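Local coordinates for cell wall binding protein cwp8 (Peptoclostridium difficile, PDB 5J6Q) that probably attaches to the bacterial cell wall through its CWB2 module, as a surface protein associated with the S-layer, at residues T297-E300 / V301-R305; E352-I355 / L356-G360; A329-A332 / S333-A337. One frame throughout, in Å; residues are numbered along the deposited sequence.

Contact 1: T297-E300 / V301-R305; sequences TAVE and VSKER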
loop_
_atom_site.group_PDB
_atom_site.type_symbol
_atom_site.label_atom_id
_atom_site.label_comp_id
_atom_site.label_asym_id
_atom_site.label_seq_id
_atom_site.Cartn_x
_atom_site.Cartn_y
_atom_site.Cartn_z
ATOM N N THR A 297 -3.731 17.084 8.624
ATOM C CA THR A 297 -2.265 17.107 8.382
ATOM C C THR A 297 -1.590 17.658 9.625
ATOM O O THR A 297 -0.604 17.049 10.086
ATOM C CB THR A 297 -1.917 17.970 7.182
ATOM O OG1 THR A 297 -2.572 17.380 6.042
ATOM C CG2 THR A 297 -0.397 18.097 6.962
ATOM N N ALA A 298 -2.096 18.754 10.218
ATOM C CA ALA A 298 -1.460 19.356 11.450
ATOM C C ALA A 298 -1.389 18.321 12.624
ATOM O O ALA A 298 -0.348 18.213 13.314
ATOM C CB ALA A 298 -2.196 20.634 11.882
ATOM N N VAL A 299 -2.456 17.505 12.791
ATOM C CA VAL A 299 -2.399 16.404 13.774
ATOM C C VAL A 299 -1.322 15.377 13.411
ATOM O O VAL A 299 -0.578 14.892 14.297
ATOM C CB VAL A 299 -3.779 15.695 13.877
ATOM C CG1 VAL A 299 -3.698 14.552 14.890
ATOM C CG2 VAL A 299 -4.913 16.705 14.271
ATOM N N GLU A 300 -1.224 14.987 12.103
ATOM C CA GLU A 300 -0.183 14.008 11.725
ATOM C C GLU A 300 1.227 14.542 11.971
ATOM O O GLU A 300 2.098 13.724 12.332
ATOM C CB GLU A 300 -0.299 13.497 10.256
ATOM C CG GLU A 300 -1.610 12.746 9.993
ATOM C CD GLU A 300 -1.790 11.538 10.962
ATOM O OE1 GLU A 300 -0.911 10.701 11.007
ATOM O OE2 GLU A 300 -2.800 11.465 11.673
ATOM N N VAL A 301 1.484 15.857 11.793
ATOM C CA VAL A 301 2.806 16.390 12.168
ATOM C C VAL A 301 2.945 16.242 13.709
ATOM O O VAL A 301 3.993 15.791 14.193
ATOM C CB VAL A 301 3.041 17.879 11.782
ATOM C CG1 VAL A 301 4.313 18.467 12.436
ATOM C CG2 VAL A 301 3.157 17.967 10.258
ATOM N N SER A 302 1.899 16.597 14.450
ATOM C CA SER A 302 1.951 16.497 15.916
ATOM C C SER A 302 2.225 15.038 16.337
ATOM O O SER A 302 3.086 14.800 17.200
ATOM C CB SER A 302 0.668 17.012 16.553
ATOM O OG SER A 302 0.865 17.185 17.944
ATOM N N LYS A 303 1.553 14.058 15.711
ATOM C CA LYS A 303 1.895 12.679 16.081
ATOM C C LYS A 303 3.351 12.326 15.794
ATOM O O LYS A 303 3.935 11.525 16.526
ATOM C CB LYS A 303 0.984 11.710 15.386
ATOM C CG LYS A 303 -0.434 11.858 16.004
ATOM C CD LYS A 303 -1.394 11.360 14.946
ATOM C CE LYS A 303 -2.814 11.198 15.446
ATOM N NZ LYS A 303 -3.462 10.099 14.688
ATOM N N GLU A 304 3.964 12.958 14.772
ATOM C CA GLU A 304 5.324 12.644 14.485
ATOM C C GLU A 304 6.211 13.266 15.518
ATOM O O GLU A 304 7.191 12.651 15.932
ATOM C CB GLU A 304 5.715 13.118 13.077
ATOM C CG GLU A 304 7.066 12.594 12.672
ATOM C CD GLU A 304 7.087 11.065 12.481
ATOM O OE1 GLU A 304 6.028 10.468 12.067
ATOM O OE2 GLU A 304 8.167 10.494 12.727
ATOM N N ARG A 305 5.868 14.474 15.963
ATOM C CA ARG A 305 6.685 15.163 16.938
ATOM C C ARG A 305 6.507 14.646 18.374
ATOM O O ARG A 305 7.492 14.635 19.114
ATOM C CB ARG A 305 6.349 16.675 16.926
ATOM C CG ARG A 305 6.681 17.265 15.552
ATOM C CD ARG A 305 6.475 18.760 15.492
ATOM N NE ARG A 305 7.228 19.449 16.539
ATOM C CZ ARG A 305 6.784 20.517 17.164
ATOM N NH1 ARG A 305 7.525 21.082 18.121
ATOM N NH2 ARG A 305 5.617 21.054 16.834
#
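K303 lies over the preceding helical turn and reaches the carboxylate of E300. Its CG sits anti to the carbonyl carbon (chi1 -70°), and the chain beyond runs nearly straight. This course takes the lysine across V299, with K303 CE 3.5 Å from V299 CG1. The ammonium then approaches E300, whose chain bends at chi2. The salt bridge is long and weak, with K303 NZ 3.4 Å from E300 OE2. K303 CD packs alongside, 3.6 Å from E300 OE2. The two side chains cross obliquely on the solvent-facing side of the helix.

V301 faces another way and is buried. Its N donates to T297 O at 2.9 Å, and V301 CG2 lies 3.9 Å from T297 O. V301 also packs on I575 of strand 572-575. The backbone under the lysine is regular, as K303 N donates to V299 O at 2.7 Å. E354 of helix 349-359 packs against both V299 and K303. The pattern is that of an amphipathic alpha-helix with a weak i to i+3 ion pair on its exposed side, here helix 294-305 of the CWB2 module, against the sheet holding strand 572-575.

Contact 2: E352-I355 / L356-G360; sequences EAEI and LRVLG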
loop_
_atom_site.group_PDB
_atom_site.type_symbol
_atom_site.label_atom_id
_atom_site.label_comp_id
_atom_site.label_asym_id
_atom_site.label_seq_id
_atom_site.Cartn_x
_atom_site.Cartn_y
_atom_site.Cartn_z
ATOM N N GLU A 352 -9.006 19.319 19.063
ATOM C CA GLU A 352 -9.277 19.236 20.493
ATOM C C GLU A 352 -8.754 17.914 20.970
ATOM O O GLU A 352 -8.015 17.849 21.969
ATOM C CB GLU A 352 -10.815 19.365 20.728
ATOM C CG GLU A 352 -11.251 19.006 22.141
ATOM C CD GLU A 352 -12.723 19.298 22.358
ATOM O OE1 GLU A 352 -13.540 18.642 21.709
ATOM O OE2 GLU A 352 -13.045 20.193 23.143
ATOM N N ALA A 353 -9.092 16.842 20.227
ATOM C CA ALA A 353 -8.632 15.484 20.526
ATOM C C ALA A 353 -7.120 15.404 20.533
ATOM O O ALA A 353 -6.595 14.671 21.365
ATOM C CB ALA A 353 -9.223 14.487 19.516
ATOM N N GLU A 354 -6.356 16.187 19.623
ATOM C CA GLU A 354 -4.857 16.084 19.612
ATOM C C GLU A 354 -4.357 16.892 20.780
ATOM O O GLU A 354 -3.330 16.540 21.370
ATOM C CB GLU A 354 -4.183 16.572 18.264
ATOM C CG GLU A 354 -2.664 16.568 18.273
ATOM C CD GLU A 354 -2.049 15.150 18.191
ATOM O OE1 GLU A 354 -0.849 15.077 18.057
ATOM O OE2 GLU A 354 -2.760 14.124 18.303
ATOM N N ILE A 355 -5.033 17.997 21.116
ATOM C CA ILE A 355 -4.629 18.727 22.359
ATOM C C ILE A 355 -4.563 17.743 23.608
ATOM O O ILE A 355 -3.583 17.716 24.349
ATOM C CB ILE A 355 -5.647 19.802 22.732
ATOM C CG1 ILE A 355 -5.753 20.818 21.583
ATOM C CG2 ILE A 355 -5.190 20.565 24.132
ATOM C CD1 ILE A 355 -4.511 21.601 21.517
ATOM N N LEU A 356 -5.600 16.943 23.787
ATOM C CA LEU A 356 -5.644 16.019 24.931
ATOM C C LEU A 356 -4.551 15.025 24.897
ATOM O O LEU A 356 -3.882 14.765 25.885
ATOM C CB LEU A 356 -6.991 15.297 24.938
ATOM C CG LEU A 356 -8.190 16.229 25.149
ATOM C CD1 LEU A 356 -9.473 15.363 25.225
ATOM C CD2 LEU A 356 -8.056 17.066 26.422
ATOM N N ARG A 357 -4.316 14.474 23.731
ATOM C CA ARG A 357 -3.325 13.432 23.536
ATOM C C ARG A 357 -1.958 13.892 23.849
ATOM O O ARG A 357 -1.233 13.159 24.559
ATOM C CB ARG A 357 -3.330 12.900 22.075
ATOM C CG ARG A 357 -2.550 11.572 21.965
ATOM C CD ARG A 357 -2.162 11.166 20.520
ATOM N NE ARG A 357 -1.324 12.169 19.850
ATOM C CZ ARG A 357 -0.006 12.226 19.942
ATOM N NH1 ARG A 357 0.662 11.335 20.657
ATOM N NH2 ARG A 357 0.666 13.206 19.311
ATOM N N VAL A 358 -1.560 15.120 23.363
ATOM C CA VAL A 358 -0.158 15.494 23.602
ATOM C C VAL A 358 0.077 16.112 24.960
ATOM O O VAL A 358 1.205 15.998 25.425
ATOM C CB VAL A 358 0.399 16.419 22.463
ATOM C CG1 VAL A 358 0.258 15.724 21.114
ATOM C CG2 VAL A 358 -0.322 17.769 22.446
ATOM N N LEU A 359 -0.942 16.777 25.594
ATOM C CA LEU A 359 -0.725 17.379 26.946
ATOM C C LEU A 359 -0.756 16.275 28.009
ATOM O O LEU A 359 0.024 16.339 28.982
ATOM C CB LEU A 359 -1.790 18.445 27.327
ATOM C CG LEU A 359 -1.858 19.606 26.370
ATOM C CD1 LEU A 359 -3.034 20.505 26.727
ATOM C CD2 LEU A 359 -0.511 20.346 26.360
ATOM N N GLY A 360 -1.625 15.278 27.820
ATOM C CA GLY A 360 -1.693 14.165 28.751
ATOM C C GLY A 360 -2.293 14.505 30.108
ATOM O O GLY A 360 -3.074 15.426 30.225
#
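The last turns of helix 349-359 carry an i to i+3 ion pair, E354 with R357, on one side and an apolar pair, I355 with L359, on another. The acid and the guanidinium lie side by side and point the same way. R357 NE donates to E354 OE2 at 2.9 Å. This bond is almost straight (175°) and lies in the guanidinium plane. It meets the oxygen on the syn side, but 35° out of the carboxylate plane. A second bond joins R357 NH2 to E354 OE1 at 2.7 Å; the place of that oxygen is less sure, so this length is doubtful. The two flat groups are turned 37° against each other. R357 gains further partners in D308, through a salt bridge, and in the carbonyl of F306, so several bonds hold the guanidinium.

The helix belongs to the CWB2 module and packs against a parallel sheet. Here I355 and L359 both touch I314 of strand 313-318. Between them, I355 CG2 meets L359 CD1 at 3.4 Å, tighter than usual for two carbons. I355 CG2 is anti to the backbone N, which sets this methyl alongside the leucine. V358 crosses the E354 side chain at about a right angle, and V358 CG2 also rests 3.4 Å from the backbone O of E354. After L359 the chain leaves the helix at G360, which has positive phi. G360 N still donates to L356 O at 3.0 Å.

Contact 3: A329-A332 / S333-A337; sequences APLA and SQKNA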
loop_
_atom_site.group_PDB
_atom_site.type_symbol
_atom_site.label_atom_id
_atom_site.label_comp_id
_atom_site.label_asym_id
_atom_site.label_seq_id
_atom_site.Cartn_x
_atom_site.Cartn_y
_atom_site.Cartn_z
ATOM N N ALA A 329 7.288 29.360 14.541
ATOM C CA ALA A 329 8.093 28.139 14.526
ATOM C C ALA A 329 9.130 28.079 15.630
ATOM O O ALA A 329 9.209 26.998 16.221
ATOM C CB ALA A 329 8.793 27.972 13.161
ATOM N N PRO A 330 9.982 29.140 15.872
ATOM C CA PRO A 330 10.960 29.007 16.976
ATOM C C PRO A 330 10.217 28.904 18.308
ATOM O O PRO A 330 10.775 28.381 19.220
ATOM C CB PRO A 330 11.840 30.249 16.809
ATOM C CG PRO A 330 11.005 31.175 16.007
ATOM C CD PRO A 330 10.299 30.330 15.052
ATOM N N LEU A 331 8.963 29.391 18.386
ATOM C CA LEU A 331 8.179 29.356 19.579
ATOM C C LEU A 331 7.697 27.934 19.837
ATOM O O LEU A 331 7.878 27.452 20.978
ATOM C CB LEU A 331 6.944 30.309 19.526
ATOM C CG LEU A 331 6.171 30.237 20.845
ATOM C CD1 LEU A 331 7.205 30.446 22.016
ATOM C CD2 LEU A 331 5.104 31.205 20.937
ATOM N N ALA A 332 7.081 27.251 18.783
ATOM C CA ALA A 332 6.680 25.855 18.958
ATOM C C ALA A 332 7.919 24.994 19.242
ATOM O O ALA A 332 7.812 24.013 19.984
ATOM C CB ALA A 332 5.973 25.300 17.724
ATOM N N SER A 333 9.055 25.318 18.670
ATOM C CA SER A 333 10.228 24.472 18.909
ATOM C C SER A 333 10.739 24.690 20.320
ATOM O O SER A 333 11.188 23.739 20.970
ATOM C CB SER A 333 11.357 24.824 17.941
ATOM O OG SER A 333 11.301 24.077 16.735
ATOM N N GLN A 334 10.681 25.955 20.793
ATOM C CA GLN A 334 11.228 26.284 22.120
ATOM C C GLN A 334 10.407 25.759 23.255
ATOM O O GLN A 334 10.992 25.175 24.168
ATOM C CB GLN A 334 11.395 27.792 22.315
ATOM C CG GLN A 334 12.494 28.071 23.319
ATOM C CD GLN A 334 13.117 29.416 23.107
ATOM O OE1 GLN A 334 12.594 30.421 23.567
ATOM N NE2 GLN A 334 14.187 29.465 22.341
ATOM N N LYS A 335 9.078 25.969 23.196
ATOM C CA LYS A 335 8.123 25.516 24.202
ATOM C C LYS A 335 7.704 24.063 23.941
ATOM O O LYS A 335 6.764 23.578 24.578
ATOM C CB LYS A 335 6.883 26.429 24.211
ATOM C CG LYS A 335 7.211 27.932 24.481
ATOM C CD LYS A 335 8.381 28.179 25.527
ATOM C CE LYS A 335 8.939 29.611 25.382
ATOM N NZ LYS A 335 10.238 29.875 26.123
ATOM N N ASN A 336 8.406 23.364 23.008
ATOM C CA ASN A 336 8.113 21.952 22.679
ATOM C C ASN A 336 6.610 21.708 22.553
ATOM O O ASN A 336 6.040 20.877 23.244
ATOM C CB ASN A 336 8.722 21.067 23.760
ATOM C CG ASN A 336 10.207 21.289 23.818
ATOM O OD1 ASN A 336 10.908 20.987 22.846
ATOM N ND2 ASN A 336 10.763 21.825 24.906
ATOM N N ALA A 337 5.977 22.464 21.681
ATOM C CA ALA A 337 4.525 22.456 21.489
ATOM C C ALA A 337 4.209 22.263 20.032
ATOM O O ALA A 337 5.016 22.707 19.214
ATOM C CB ALA A 337 3.947 23.803 21.917
#
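A332 O receives the N-H of A337 at the end of helix 329-334. The bond from A337 N to A332 O is 2.9 Å long, nearly straight (169°) and in the carbonyl plane. N336 precedes A337 with positive phi, and N336 N makes a weak bond to S333 O at 3.5 Å. These two backbone bonds form a Schellman motif that closes the helix. A332 O has a weak second donor in R305 NH1, while R305 NH2 bonds to A337 O. One arginine therefore serves two carbonyls of the cap.

Earlier carbonyls are used in ordinary helical bonds. S333 N donates to A329 O at 3.0 Å. Q334 N reaches P330 O at 2.9 Å from above the carbonyl plane, off the lone pairs. K335 N bonds to L331 O at 2.9 Å and almost straight.

The polar ends of Q334 and N336 find partners beyond the turn. Q334 OE1 accepts from the backbone N of K413, and N336 ND2 bonds to E312. The aliphatic part of K335 passes over the end of L331, with K335 CG 3.5 Å from L331 CD1. L331 has CG anti to its own N (chi1 -179°), and this carries the branch to the lysine. The end of the helix thus has its carbonyls met by the turn itself and by a cationic side chain, whose charge would probably suit the negative pole of the helix.

Overall arrangement
Along the chain the order is contact 1, contact 3, contact 2. All three lie in the CWB2 module. The centres of contact 1 and contact 2 are about 12 Å apart. Those of contact 1 and contact 3 are about 14 Å apart. Those of contact 2 and contact 3 are about 16 Å apart. Contact 1 is the hub. Helix 294-305 packs on helix 349-359 through S302 and K303, and it touches the end of helix 329-334. Contacts 2 and 3 do not touch, but both pack on strand 313-318 of one parallel sheet. Contacts 1 and 3 also meet helix 531-542, much later in the chain, so they probably lie where neighbouring parts of the CWB2 module meet.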